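Local coordinates for protein formiminoglutamase (Trypanosoma cruzi, PDB 4MYK) that hydrolyses N-formimino-L-glutamate to L-glutamate and formamide, as an arginase-like enzyme with two manganese ions in its active site, at residues 18-27 with 78-86; 176-184 with 219-229. The protein carries 1 engineered substitution. One frame throughout, in Å; residues are numbered along the deposited sequence.

Contact 1. Residues 18-27 with 78-86; sequences LLSLFSAQRE and ASHLKLYDA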
ATOM      1  N   LEU A  18      -3.260  23.200  12.147  1.00 19.00           N
ATOM      2  CA  LEU A  18      -1.898  23.737  12.161  1.00 19.77           C
ATOM      3  C   LEU A  18      -1.856  25.220  11.854  1.00 18.41           C
ATOM      4  O   LEU A  18      -1.082  25.960  12.456  1.00 18.81           O
ATOM      5  CB  LEU A  18      -0.986  22.970  11.196  1.00 19.76           C
ATOM      6  CG  LEU A  18      -0.455  21.615  11.680  1.00 22.60           C
ATOM      7  CD1 LEU A  18      -0.071  20.735  10.507  1.00 18.91           C
ATOM      8  CD2 LEU A  18       0.719  21.805  12.624  1.00 21.74           C
ATOM      9  N   LEU A  19      -2.692  25.649  10.915  1.00 18.98           N
ATOM     10  CA  LEU A  19      -2.787  27.064  10.551  1.00 18.26           C
ATOM     11  C   LEU A  19      -2.948  28.004  11.766  1.00 22.75           C
ATOM     12  O   LEU A  19      -2.362  29.088  11.805  1.00 23.54           O
ATOM     13  CB  LEU A  19      -3.924  27.270   9.554  1.00 20.71           C
ATOM     14  CG  LEU A  19      -4.003  28.638   8.890  1.00 20.87           C
ATOM     15  CD1 LEU A  19      -2.634  29.022   8.367  1.00 23.73           C
ATOM     16  CD2 LEU A  19      -5.025  28.618   7.780  1.00 18.82           C
ATOM     17  N   SER A  20      -3.708  27.572  12.770  1.00 22.58           N
ATOM     18  CA  SER A  20      -3.971  28.392  13.963  1.00 23.03           C
ATOM     19  C   SER A  20      -2.760  28.635  14.880  1.00 28.63           C
ATOM     20  O   SER A  20      -2.796  29.514  15.744  1.00 29.03           O
ATOM     21  CB  SER A  20      -5.110  27.783  14.777  1.00 21.17           C
ATOM     22  OG  SER A  20      -4.747  26.500  15.248  1.00 21.87           O
ATOM     23  N   LEU A  21      -1.696  27.856  14.697  1.00 24.79           N
ATOM     24  CA  LEU A  21      -0.492  27.992  15.514  1.00 25.00           C
ATOM     25  C   LEU A  21       0.437  29.070  14.958  1.00 24.38           C
ATOM     26  O   LEU A  21       1.386  29.486  15.625  1.00 25.58           O
ATOM     27  CB  LEU A  21       0.245  26.651  15.605  1.00 25.58           C
ATOM     28  CG  LEU A  21      -0.581  25.468  16.116  1.00 23.38           C
ATOM     29  CD1 LEU A  21       0.169  24.167  15.937  1.00 18.60           C
ATOM     30  CD2 LEU A  21      -0.949  25.692  17.565  1.00 24.75           C
ATOM     31  N   PHE A  22       0.151  29.508  13.729  1.00 26.32           N
ATOM     32  CA  PHE A  22       0.878  30.602  13.084  1.00 22.96           C
ATOM     33  C   PHE A  22       0.400  31.968  13.592  1.00 24.48           C
ATOM     34  O   PHE A  22      -0.062  32.812  12.828  1.00 23.90           O
ATOM     35  CB  PHE A  22       0.722  30.511  11.566  1.00 23.16           C
ATOM     36  CG  PHE A  22       1.514  29.394  10.943  1.00 21.15           C
ATOM     37  CD1 PHE A  22       0.967  28.131  10.811  1.00 21.14           C
ATOM     38  CD2 PHE A  22       2.812  29.611  10.491  1.00 20.00           C
ATOM     39  CE1 PHE A  22       1.700  27.094  10.236  1.00 22.59           C
ATOM     40  CE2 PHE A  22       3.548  28.588   9.920  1.00 21.23           C
ATOM     41  CZ  PHE A  22       2.994  27.325   9.796  1.00 21.89           C
ATOM     42  N   SER A  23       0.517  32.159  14.900  1.00 28.47           N
ATOM     43  CA  SER A  23       0.059  33.365  15.580  1.00 29.11           C
ATOM     44  C   SER A  23       1.253  34.246  15.967  1.00 33.26           C
ATOM     45  O   SER A  23       1.084  35.369  16.445  1.00 40.62           O
ATOM     46  CB  SER A  23      -0.732  32.975  16.826  1.00 26.77           C
ATOM     47  OG  SER A  23       0.046  32.139  17.667  1.00 30.15           O
ATOM     48  N   ALA A  24       2.456  33.720  15.762  1.00 32.76           N
ATOM     49  CA  ALA A  24       3.681  34.468  15.983  1.00 36.78           C
ATOM     50  C   ALA A  24       3.786  35.584  14.946  1.00 38.56           C
ATOM     51  O   ALA A  24       3.862  35.318  13.751  1.00 41.38           O
ATOM     52  CB  ALA A  24       4.894  33.530  15.896  1.00 31.57           C
ATOM     53  N   GLN A  25       3.774  36.833  15.397  1.00 40.03           N
ATOM     54  CA  GLN A  25       3.878  37.955  14.468  1.00 40.29           C
ATOM     55  C   GLN A  25       5.304  38.116  13.958  1.00 37.22           C
ATOM     56  O   GLN A  25       5.517  38.367  12.771  1.00 36.49           O
ATOM     57  CB  GLN A  25       3.402  39.256  15.123  1.00 44.15           C
ATOM     58  CG  GLN A  25       1.901  39.307  15.425  1.00 52.81           C
ATOM     59  CD  GLN A  25       1.065  39.863  14.269  1.00 57.51           C
ATOM     60  OE1 GLN A  25      -0.024  40.400  14.486  1.00 59.64           O
ATOM     61  NE2 GLN A  25       1.573  39.742  13.041  1.00 49.64           N
ATOM     62  N   ARG A  26       6.270  37.972  14.867  1.00 36.27           N
ATOM     63  CA  ARG A  26       7.695  38.043  14.536  1.00 39.00           C
ATOM     64  C   ARG A  26       8.344  36.668  14.645  1.00 35.85           C
ATOM     65  O   ARG A  26       8.203  35.978  15.656  1.00 33.65           O
ATOM     66  CB  ARG A  26       8.440  39.026  15.452  1.00 37.41           C
ATOM     67  CG  ARG A  26       9.138  40.177  14.708  1.00 41.19           C
ATOM     68  CD  ARG A  26      10.487  40.595  15.339  1.00 43.98           C
ATOM     69  NE  ARG A  26      10.370  41.434  16.540  1.00 46.30           N
ATOM     70  CZ  ARG A  26      10.317  42.768  16.544  1.00 44.91           C
ATOM     71  NH1 ARG A  26      10.360  43.456  15.408  1.00 41.69           N
ATOM     72  NH2 ARG A  26      10.222  43.423  17.697  1.00 38.84           N
ATOM     73  N   GLU A  27       9.057  36.288  13.592  1.00 33.10           N
ATOM     74  CA  GLU A  27       9.787  35.030  13.553  1.00 29.62           C
ATOM     75  C   GLU A  27      10.484  34.716  14.872  1.00 31.65           C
ATOM     76  O   GLU A  27      10.555  33.552  15.284  1.00 27.56           O
ATOM     77  CB  GLU A  27      10.821  35.069  12.428  1.00 27.09           C
ATOM     78  CG  GLU A  27      11.506  33.739  12.195  1.00 24.52           C
ATOM     79  CD  GLU A  27      12.644  33.834  11.197  1.00 25.10           C
ATOM     80  OE1 GLU A  27      12.554  34.678  10.275  1.00 25.99           O
ATOM     81  OE2 GLU A  27      13.620  33.059  11.332  1.00 23.99           O
ATOM     82  N   ALA A  78      -1.157  20.771  21.138  1.00 22.64           N
ATOM     83  CA  ALA A  78      -0.047  21.609  20.674  1.00 24.57           C
ATOM     84  C   ALA A  78      -0.472  23.065  20.573  1.00 22.27           C
ATOM     85  O   ALA A  78       0.247  23.890  20.007  1.00 24.73           O
ATOM     86  CB  ALA A  78       0.487  21.113  19.313  1.00 21.06           C
ATOM     87  N   SER A  79      -1.643  23.367  21.131  1.00 22.21           N
ATOM     88  CA  SER A  79      -2.243  24.696  21.057  1.00 26.46           C
ATOM     89  C   SER A  79      -1.315  25.808  21.527  1.00 25.83           C
ATOM     90  O   SER A  79      -1.475  26.960  21.124  1.00 23.94           O
ATOM     91  CB  SER A  79      -3.549  24.734  21.850  1.00 20.13           C
ATOM     92  OG  SER A  79      -4.544  23.964  21.199  1.00 21.86           O
ATOM     93  N   HIS A  80      -0.347  25.463  22.371  1.00 25.01           N
ATOM     94  CA  HIS A  80       0.544  26.467  22.959  1.00 31.31           C
ATOM     95  C   HIS A  80       1.749  26.857  22.084  1.00 31.09           C
ATOM     96  O   HIS A  80       2.425  27.845  22.369  1.00 32.89           O
ATOM     97  CB  HIS A  80       1.010  26.031  24.358  1.00 33.75           C
ATOM     98  CG  HIS A  80       2.135  25.046  24.346  1.00 35.38           C
ATOM     99  ND1 HIS A  80       1.935  23.681  24.391  1.00 33.45           N
ATOM    100  CD2 HIS A  80       3.476  25.225  24.304  1.00 32.20           C
ATOM    101  CE1 HIS A  80       3.103  23.065  24.373  1.00 32.00           C
ATOM    102  NE2 HIS A  80       4.055  23.979  24.316  1.00 31.28           N
ATOM    103  N   LEU A  81       2.021  26.088  21.031  1.00 25.61           N
ATOM    104  CA  LEU A  81       3.190  26.339  20.197  1.00 22.29           C
ATOM    105  C   LEU A  81       2.893  27.450  19.209  1.00 24.81           C
ATOM    106  O   LEU A  81       1.743  27.656  18.828  1.00 25.75           O
ATOM    107  CB  LEU A  81       3.597  25.081  19.429  1.00 22.67           C
ATOM    108  CG  LEU A  81       4.304  23.946  20.167  1.00 20.55           C
ATOM    109  CD1 LEU A  81       4.569  22.776  19.226  1.00 20.00           C
ATOM    110  CD2 LEU A  81       5.592  24.437  20.777  1.00 21.34           C
ATOM    111  N   LYS A  82       3.934  28.172  18.805  1.00 27.21           N
ATOM    112  CA  LYS A  82       3.813  29.155  17.734  1.00 29.21           C
ATOM    113  C   LYS A  82       4.709  28.759  16.582  1.00 24.25           C
ATOM    114  O   LYS A  82       5.890  28.479  16.773  1.00 22.09           O
ATOM    115  CB  LYS A  82       4.151  30.577  18.212  1.00 29.92           C
ATOM    116  CG  LYS A  82       3.047  31.230  19.034  1.00 26.86           C
ATOM    117  CD  LYS A  82       3.520  32.522  19.649  1.00 27.19           C
ATOM    118  CE  LYS A  82       4.910  32.357  20.234  1.00 33.73           C
ATOM    119  NZ  LYS A  82       5.070  31.105  21.050  1.00 35.49           N
ATOM    120  N   LEU A  83       4.118  28.721  15.392  1.00 23.71           N
ATOM    121  CA  LEU A  83       4.836  28.426  14.166  1.00 21.64           C
ATOM    122  C   LEU A  83       5.011  29.701  13.363  1.00 23.64           C
ATOM    123  O   LEU A  83       4.195  30.618  13.445  1.00 25.02           O
ATOM    124  CB  LEU A  83       4.060  27.417  13.323  1.00 24.82           C
ATOM    125  CG  LEU A  83       4.282  25.925  13.546  1.00 24.99           C
ATOM    126  CD1 LEU A  83       4.587  25.626  15.007  1.00 22.37           C
ATOM    127  CD2 LEU A  83       3.063  25.153  13.062  1.00 22.84           C
ATOM    128  N   TYR A  84       6.075  29.749  12.573  1.00 26.76           N
ATOM    129  CA  TYR A  84       6.290  30.862  11.653  1.00 23.54           C
ATOM    130  C   TYR A  84       6.851  30.323  10.363  1.00 19.93           C
ATOM    131  O   TYR A  84       7.710  29.444  10.367  1.00 20.94           O
ATOM    132  CB  TYR A  84       7.243  31.901  12.240  1.00 19.30           C
ATOM    133  CG  TYR A  84       7.279  33.194  11.471  1.00 26.00           C
ATOM    134  CD1 TYR A  84       8.230  33.410  10.474  1.00 25.65           C
ATOM    135  CD2 TYR A  84       6.363  34.210  11.736  1.00 29.25           C
ATOM    136  CE1 TYR A  84       8.271  34.610   9.766  1.00 24.21           C
ATOM    137  CE2 TYR A  84       6.399  35.408  11.034  1.00 29.25           C
ATOM    138  CZ  TYR A  84       7.355  35.600  10.052  1.00 28.43           C
ATOM    139  OH  TYR A  84       7.391  36.783   9.350  1.00 33.22           O
ATOM    140  N   ASP A  85       6.347  30.856   9.262  1.00 23.16           N
ATOM    141  CA  ASP A  85       6.747  30.425   7.936  1.00 18.81           C
ATOM    142  C   ASP A  85       7.636  31.518   7.368  1.00 17.68           C
ATOM    143  O   ASP A  85       7.150  32.566   6.940  1.00 21.61           O
ATOM    144  CB  ASP A  85       5.489  30.222   7.095  1.00 18.35           C
ATOM    145  CG  ASP A  85       5.771  29.640   5.738  1.00 23.89           C
ATOM    146  OD1 ASP A  85       6.952  29.528   5.355  1.00 24.14           O
ATOM    147  OD2 ASP A  85       4.795  29.309   5.036  1.00 27.45           O
ATOM    148  N   ALA A  86       8.943  31.288   7.392  1.00 17.06           N
ATOM    149  CA  ALA A  86       9.904  32.288   6.927  1.00 18.32           C
ATOM    150  C   ALA A  86      10.018  32.393   5.399  1.00 19.96           C
ATOM    151  O   ALA A  86      10.773  33.226   4.879  1.00 19.42           O
ATOM    152  CB  ALA A  86      11.264  32.034   7.542  1.00 18.64           C
TER
HETATM  153  O   HOH W   1       0.058  30.091  19.069  1.00 28.83           O
HETATM  154  O   HOH W   2       3.206  33.097  12.519  1.00 24.81           O

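Contact 2. Residues 176-184 with 219-229; sequences SGKRFVEFA and ALEDAFGLTGK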
ATOM      1  N   SER A 176      31.979  14.282  13.969  1.00 18.71           N
ATOM      2  CA  SER A 176      32.380  12.925  14.300  1.00 20.24           C
ATOM      3  C   SER A 176      31.448  11.880  13.700  1.00 22.37           C
ATOM      4  O   SER A 176      30.260  11.834  14.020  1.00 21.84           O
ATOM      5  CB  SER A 176      32.450  12.729  15.812  1.00 25.30           C
ATOM      6  OG  SER A 176      32.783  11.383  16.125  1.00 22.37           O
ATOM      7  N   GLY A 177      32.017  11.025  12.856  1.00 24.58           N
ATOM      8  CA  GLY A 177      31.284   9.970  12.183  1.00 19.42           C
ATOM      9  C   GLY A 177      30.643   8.930  13.081  1.00 18.16           C
ATOM     10  O   GLY A 177      29.673   8.301  12.679  1.00 19.18           O
ATOM     11  N   LYS A 178      31.177   8.729  14.281  1.00 18.47           N
ATOM     12  CA  LYS A 178      30.551   7.818  15.231  1.00 20.10           C
ATOM     13  C   LYS A 178      29.152   8.302  15.559  1.00 17.63           C
ATOM     14  O   LYS A 178      28.366   7.584  16.164  1.00 19.04           O
ATOM     15  CB  LYS A 178      31.348   7.725  16.529  1.00 21.42           C
ATOM     16  CG  LYS A 178      32.817   7.444  16.364  1.00 27.18           C
ATOM     17  CD  LYS A 178      33.489   7.360  17.739  1.00 31.08           C
ATOM     18  CE  LYS A 178      34.876   8.010  17.722  1.00 35.43           C
ATOM     19  NZ  LYS A 178      35.533   8.041  19.061  1.00 32.50           N
ATOM     20  N   ARG A 179      28.847   9.536  15.173  1.00 17.99           N
ATOM     21  CA  ARG A 179      27.535  10.116  15.470  1.00 19.18           C
ATOM     22  C   ARG A 179      26.678  10.307  14.220  1.00 16.09           C
ATOM     23  O   ARG A 179      25.766  11.124  14.189  1.00 13.78           O
ATOM     24  CB  ARG A 179      27.687  11.407  16.273  1.00 18.69           C
ATOM     25  CG  ARG A 179      28.201  11.128  17.682  1.00 17.78           C
ATOM     26  CD  ARG A 179      28.547  12.393  18.427  1.00 17.49           C
ATOM     27  NE  ARG A 179      27.389  13.255  18.616  1.00 18.20           N
ATOM     28  CZ  ARG A 179      27.429  14.400  19.285  1.00 18.63           C
ATOM     29  NH1 ARG A 179      28.571  14.806  19.824  1.00 21.98           N
ATOM     30  NH2 ARG A 179      26.335  15.135  19.417  1.00 20.04           N
ATOM     31  N   PHE A 180      26.980   9.508  13.200  1.00 20.15           N
ATOM     32  CA  PHE A 180      26.221   9.523  11.958  1.00 18.82           C
ATOM     33  C   PHE A 180      25.524   8.192  11.690  1.00 17.80           C
ATOM     34  O   PHE A 180      26.143   7.134  11.690  1.00 18.42           O
ATOM     35  CB  PHE A 180      27.106   9.925  10.776  1.00 17.63           C
ATOM     36  CG  PHE A 180      26.412   9.841   9.453  1.00 16.29           C
ATOM     37  CD1 PHE A 180      25.339  10.660   9.168  1.00 17.00           C
ATOM     38  CD2 PHE A 180      26.836   8.947   8.492  1.00 19.26           C
ATOM     39  CE1 PHE A 180      24.696  10.578   7.946  1.00 18.26           C
ATOM     40  CE2 PHE A 180      26.195   8.867   7.267  1.00 19.37           C
ATOM     41  CZ  PHE A 180      25.128   9.683   6.996  1.00 13.92           C
ATOM     42  N   VAL A 181      24.219   8.257  11.466  1.00 18.62           N
ATOM     43  CA  VAL A 181      23.445   7.060  11.176  1.00 19.08           C
ATOM     44  C   VAL A 181      22.709   7.173   9.836  1.00 17.93           C
ATOM     45  O   VAL A 181      22.050   8.173   9.552  1.00 16.65           O
ATOM     46  CB  VAL A 181      22.442   6.741  12.302  1.00 19.23           C
ATOM     47  CG1 VAL A 181      21.604   5.527  11.937  1.00 16.06           C
ATOM     48  CG2 VAL A 181      23.176   6.519  13.612  1.00 17.64           C
ATOM     49  N   GLU A 182      22.867   6.143   9.012  1.00 18.18           N
ATOM     50  CA  GLU A 182      22.057   5.955   7.818  1.00 19.54           C
ATOM     51  C   GLU A 182      20.900   5.077   8.248  1.00 17.26           C
ATOM     52  O   GLU A 182      21.106   3.948   8.682  1.00 17.23           O
ATOM     53  CB  GLU A 182      22.859   5.247   6.727  1.00 20.99           C
ATOM     54  CG  GLU A 182      24.091   6.006   6.247  1.00 20.93           C
ATOM     55  CD  GLU A 182      23.781   7.046   5.180  1.00 22.78           C
ATOM     56  OE1 GLU A 182      22.627   7.502   5.082  1.00 18.39           O
ATOM     57  OE2 GLU A 182      24.707   7.416   4.427  1.00 30.03           O
ATOM     58  N   PHE A 183      19.688   5.605   8.146  1.00 16.38           N
ATOM     59  CA  PHE A 183      18.524   4.939   8.703  1.00 15.92           C
ATOM     60  C   PHE A 183      17.538   4.486   7.636  1.00 15.02           C
ATOM     61  O   PHE A 183      17.085   5.288   6.824  1.00 16.60           O
ATOM     62  CB  PHE A 183      17.821   5.868   9.682  1.00 15.20           C
ATOM     63  CG  PHE A 183      16.856   5.170  10.576  1.00 15.23           C
ATOM     64  CD1 PHE A 183      15.532   4.991  10.188  1.00 16.50           C
ATOM     65  CD2 PHE A 183      17.268   4.675  11.802  1.00 16.08           C
ATOM     66  CE1 PHE A 183      14.639   4.335  11.007  1.00 13.97           C
ATOM     67  CE2 PHE A 183      16.377   4.018  12.630  1.00 19.32           C
ATOM     68  CZ  PHE A 183      15.060   3.851  12.237  1.00 19.16           C
ATOM     69  N   ALA A 184      17.222   3.193   7.647  1.00 15.85           N
ATOM     70  CA  ALA A 184      16.276   2.598   6.700  1.00 15.46           C
ATOM     71  C   ALA A 184      16.810   2.597   5.278  1.00 16.12           C
ATOM     72  O   ALA A 184      16.049   2.690   4.319  1.00 17.47           O
ATOM     73  CB  ALA A 184      14.935   3.311   6.753  1.00 14.45           C
ATOM     74  N   ALA A 219      13.948   1.333  16.777  1.00 17.45           N
ATOM     75  CA  ALA A 219      15.159   1.429  15.987  1.00 16.76           C
ATOM     76  C   ALA A 219      15.654   2.870  15.963  1.00 18.90           C
ATOM     77  O   ALA A 219      16.848   3.117  16.074  1.00 17.14           O
ATOM     78  CB  ALA A 219      14.896   0.939  14.571  1.00 18.12           C
ATOM     79  N   LEU A 220      14.726   3.815  15.811  1.00 16.65           N
ATOM     80  CA  LEU A 220      15.060   5.243  15.811  1.00 18.61           C
ATOM     81  C   LEU A 220      15.511   5.757  17.189  1.00 18.98           C
ATOM     82  O   LEU A 220      16.309   6.677  17.278  1.00 18.67           O
ATOM     83  CB  LEU A 220      13.884   6.078  15.306  1.00 16.93           C
ATOM     84  CG  LEU A 220      14.143   7.582  15.220  1.00 16.79           C
ATOM     85  CD1 LEU A 220      15.282   7.862  14.275  1.00 16.20           C
ATOM     86  CD2 LEU A 220      12.911   8.289  14.755  1.00 18.00           C
ATOM     87  N   GLU A 221      14.994   5.172  18.262  1.00 18.23           N
ATOM     88  CA  GLU A 221      15.503   5.473  19.595  1.00 20.48           C
ATOM     89  C   GLU A 221      16.973   5.108  19.660  1.00 20.14           C
ATOM     90  O   GLU A 221      17.816   5.895  20.100  1.00 20.04           O
ATOM     91  CB  GLU A 221      14.721   4.707  20.656  1.00 21.86           C
ATOM     92  CG  GLU A 221      13.374   5.336  20.951  1.00 24.78           C
ATOM     93  CD  GLU A 221      12.487   4.462  21.816  1.00 32.42           C
ATOM     94  OE1 GLU A 221      12.807   3.265  21.992  1.00 32.78           O
ATOM     95  OE2 GLU A 221      11.461   4.977  22.307  1.00 32.60           O
ATOM     96  N   ASP A 222      17.274   3.904  19.202  1.00 17.75           N
ATOM     97  CA  ASP A 222      18.647   3.439  19.128  1.00 18.94           C
ATOM     98  C   ASP A 222      19.493   4.459  18.373  1.00 17.20           C
ATOM     99  O   ASP A 222      20.605   4.791  18.797  1.00 20.65           O
ATOM    100  CB  ASP A 222      18.714   2.061  18.440  1.00 19.20           C
ATOM    101  CG  ASP A 222      18.184   0.916  19.324  1.00 21.26           C
ATOM    102  OD1 ASP A 222      17.730   1.174  20.456  1.00 21.89           O
ATOM    103  OD2 ASP A 222      18.223  -0.251  18.882  1.00 22.22           O
ATOM    104  N   ALA A 223      18.956   4.951  17.257  1.00 16.41           N
ATOM    105  CA  ALA A 223      19.664   5.895  16.394  1.00 17.59           C
ATOM    106  C   ALA A 223      19.997   7.210  17.113  1.00 19.03           C
ATOM    107  O   ALA A 223      21.099   7.741  16.958  1.00 18.26           O
ATOM    108  CB  ALA A 223      18.870   6.157  15.096  1.00 13.11           C
ATOM    109  N   PHE A 224      19.054   7.732  17.898  1.00 16.33           N
ATOM    110  CA  PHE A 224      19.311   8.956  18.672  1.00 20.52           C
ATOM    111  C   PHE A 224      20.308   8.729  19.822  1.00 20.62           C
ATOM    112  O   PHE A 224      20.964   9.662  20.295  1.00 20.90           O
ATOM    113  CB  PHE A 224      18.014   9.550  19.218  1.00 18.03           C
ATOM    114  CG  PHE A 224      17.106  10.080  18.162  1.00 20.09           C
ATOM    115  CD1 PHE A 224      17.627  10.606  16.992  1.00 17.24           C
ATOM    116  CD2 PHE A 224      15.725  10.065  18.338  1.00 19.46           C
ATOM    117  CE1 PHE A 224      16.784  11.107  16.018  1.00 20.24           C
ATOM    118  CE2 PHE A 224      14.877  10.562  17.357  1.00 16.91           C
ATOM    119  CZ  PHE A 224      15.407  11.086  16.204  1.00 17.60           C
ATOM    120  N   GLY A 225      20.400   7.483  20.272  1.00 22.02           N
ATOM    121  CA  GLY A 225      21.401   7.104  21.246  1.00 20.17           C
ATOM    122  C   GLY A 225      22.783   7.276  20.659  1.00 20.11           C
ATOM    123  O   GLY A 225      23.699   7.723  21.338  1.00 23.99           O
ATOM    124  N   LEU A 226      22.918   6.916  19.387  1.00 17.44           N
ATOM    125  CA  LEU A 226      24.164   7.058  18.642  1.00 20.43           C
ATOM    126  C   LEU A 226      24.458   8.508  18.235  1.00 18.09           C
ATOM    127  O   LEU A 226      25.574   8.993  18.399  1.00 19.44           O
ATOM    128  CB  LEU A 226      24.142   6.154  17.399  1.00 21.24           C
ATOM    129  CG  LEU A 226      24.170   4.640  17.638  1.00 18.16           C
ATOM    130  CD1 LEU A 226      23.781   3.871  16.394  1.00 14.34           C
ATOM    131  CD2 LEU A 226      25.544   4.220  18.133  1.00 19.70           C
ATOM    132  N   THR A 227      23.464   9.204  17.698  1.00 17.11           N
ATOM    133  CA  THR A 227      23.665  10.590  17.302  1.00 19.43           C
ATOM    134  C   THR A 227      23.835  11.505  18.527  1.00 18.58           C
ATOM    135  O   THR A 227      24.685  12.380  18.549  1.00 19.83           O
ATOM    136  CB  THR A 227      22.514  11.087  16.426  1.00 18.61           C
ATOM    137  OG1 THR A 227      21.289  11.002  17.162  1.00 21.68           O
ATOM    138  CG2 THR A 227      22.400  10.235  15.170  1.00 16.16           C
ATOM    139  N   GLY A 228      23.013  11.302  19.544  1.00 20.93           N
ATOM    140  CA  GLY A 228      23.151  12.048  20.782  1.00 20.85           C
ATOM    141  C   GLY A 228      22.774  13.516  20.722  1.00 20.21           C
ATOM    142  O   GLY A 228      21.718  13.878  20.210  1.00 20.37           O
ATOM    143  N   LYS A 229      23.633  14.369  21.269  1.00 23.26           N
ATOM    144  CA  LYS A 229      23.297  15.778  21.422  1.00 19.82           C
ATOM    145  C   LYS A 229      23.195  16.476  20.076  1.00 21.77           C
ATOM    146  O   LYS A 229      23.895  16.118  19.127  1.00 18.90           O
ATOM    147  CB  LYS A 229      24.336  16.493  22.275  1.00 20.61           C
ATOM    148  CG  LYS A 229      24.567  15.866  23.623  1.00 24.68           C
ATOM    149  CD  LYS A 229      24.629  16.928  24.698  1.00 30.62           C
ATOM    150  CE  LYS A 229      25.388  18.162  24.225  1.00 32.77           C
ATOM    151  NZ  LYS A 229      25.435  19.248  25.259  1.00 41.73           N
TER
HETATM  152  O   HOH W   3      28.088   7.219  18.849  1.00 21.52           O

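Contact 1. Residues 18-27 with 78-86
The carbonyl oxygen of L21 is held by two successive residues of 78-86. The amide of L83 reaches it in a nearly straight bond, L83 N to L21 O 2.8 Å with 166° at the hydrogen, arriving from above the carbonyl plane. K82 adds a C-H contact, its CA 3.2 Å from L21 O. A weak hydrogen bond from S23 N, within 18-27, also ends on this oxygen and closes the inverse gamma turn centred on F22. The exchange is returned one residue on, where F22 CA lies 3.3 Å from L83 O with its C-H directed at that oxygen, and a water donates to both L83 O and A24 O. Strand 83-88 is an outermost strand of the parallel arginase sheet; its backbone pairs with strand 32-37 on one side, and residues 18-27 run past the other. F22 lies flat against L83: with its CG anti to the carbonyl carbon (chi1 -73°), the ring centroid comes 3.6 Å under L83 CB, while L83 CD2 leans on the far rim and the D85 amide nitrogen sits at the ring edge. L21 instead points into the type I turn from A78 to L81, its CD2 3.3 Å from A78 O. Farther along, E27 crosses one face of the Y84 ring, E27 CB standing 3.9 Å from the ring centroid, and A24 O meets the ring edge in plane, 3.4 Å from Y84 CD2. The carboxylate of E27 passes beyond the ring to salt bridges with K104 and R111, which fix its outer end.

Contact 2. Residues 176-184 with 219-229
Helix 216-227 belongs to the beta-alpha-beta crossover that returns from edge strand 204-207 to strand 231-236, and on the way it lies over strand 180-185. The axes of 180-183 and 219-227 run nearly antiparallel, 159° apart and 8.0 Å at their closest. Alternate strand residues V181 and F183 face the helix. V181 places CG2 against L226, 3.9 Å from L226 CD1, and touches T227 CG2 with the same methyl, while its CG1 turns to A223. The F183 ring leans between successive helix turns: F183 CZ is 3.7 Å from A219 CB, and F183 CD2 is 4.0 Å from A223 CB. L220 CD1 lies over one face of the ring, and A219 O approaches its edge, 3.6 Å from F183 CE2. I143 and M264 also touch this phenyl ring; the side chain of F183 is about 7 Å from that of the manganese ligand D146. Polar bonds gather where the helix ends and G228 leaves it with positive phi. A bend at chi3 (62°) turns the edge of the R179 guanidinium toward the carbonyls of T227 and K229, at and just past the helix end; R179 NE donates to T227 O at 2.8 Å and 147°, and NH2 adds weak bonds to T227 O and K229 O. The cationic group probably complements the partial negative charge of the helix end, and NH1 has D139 as a salt-bridge partner. Nearby, a water donates to K178 O and to L226 O. A helix laid nearly antiparallel over a parallel-sheet strand, apolar side chains between, is the helix-on-sheet layering of the alpha/beta arginase/deacetylase fold.

Both contacts reach the same parallel sheet, but near its opposite ends: 78-86 includes part of outermost strand 83-88, whereas strand 180-185 lies one place in from the other outermost strand, 204-207. Their centres are 30 Å apart and their nearest atoms about 16 Å. Contact 1 lies farther from the middle of the chain and away from the metal site; there an N-terminal loop meets a sheet edge through one backbone hydrogen bond, C-H...O contacts, bridging waters and ring faces. Contact 2 sets a helix against the sheet's face, with aliphatic and aromatic packing beneath and arginine-to-carbonyl bonds at one end, and its inner phenylalanine comes about 11 Å from a manganese ion. Both are partly buried, contact 1 with the larger exposed share.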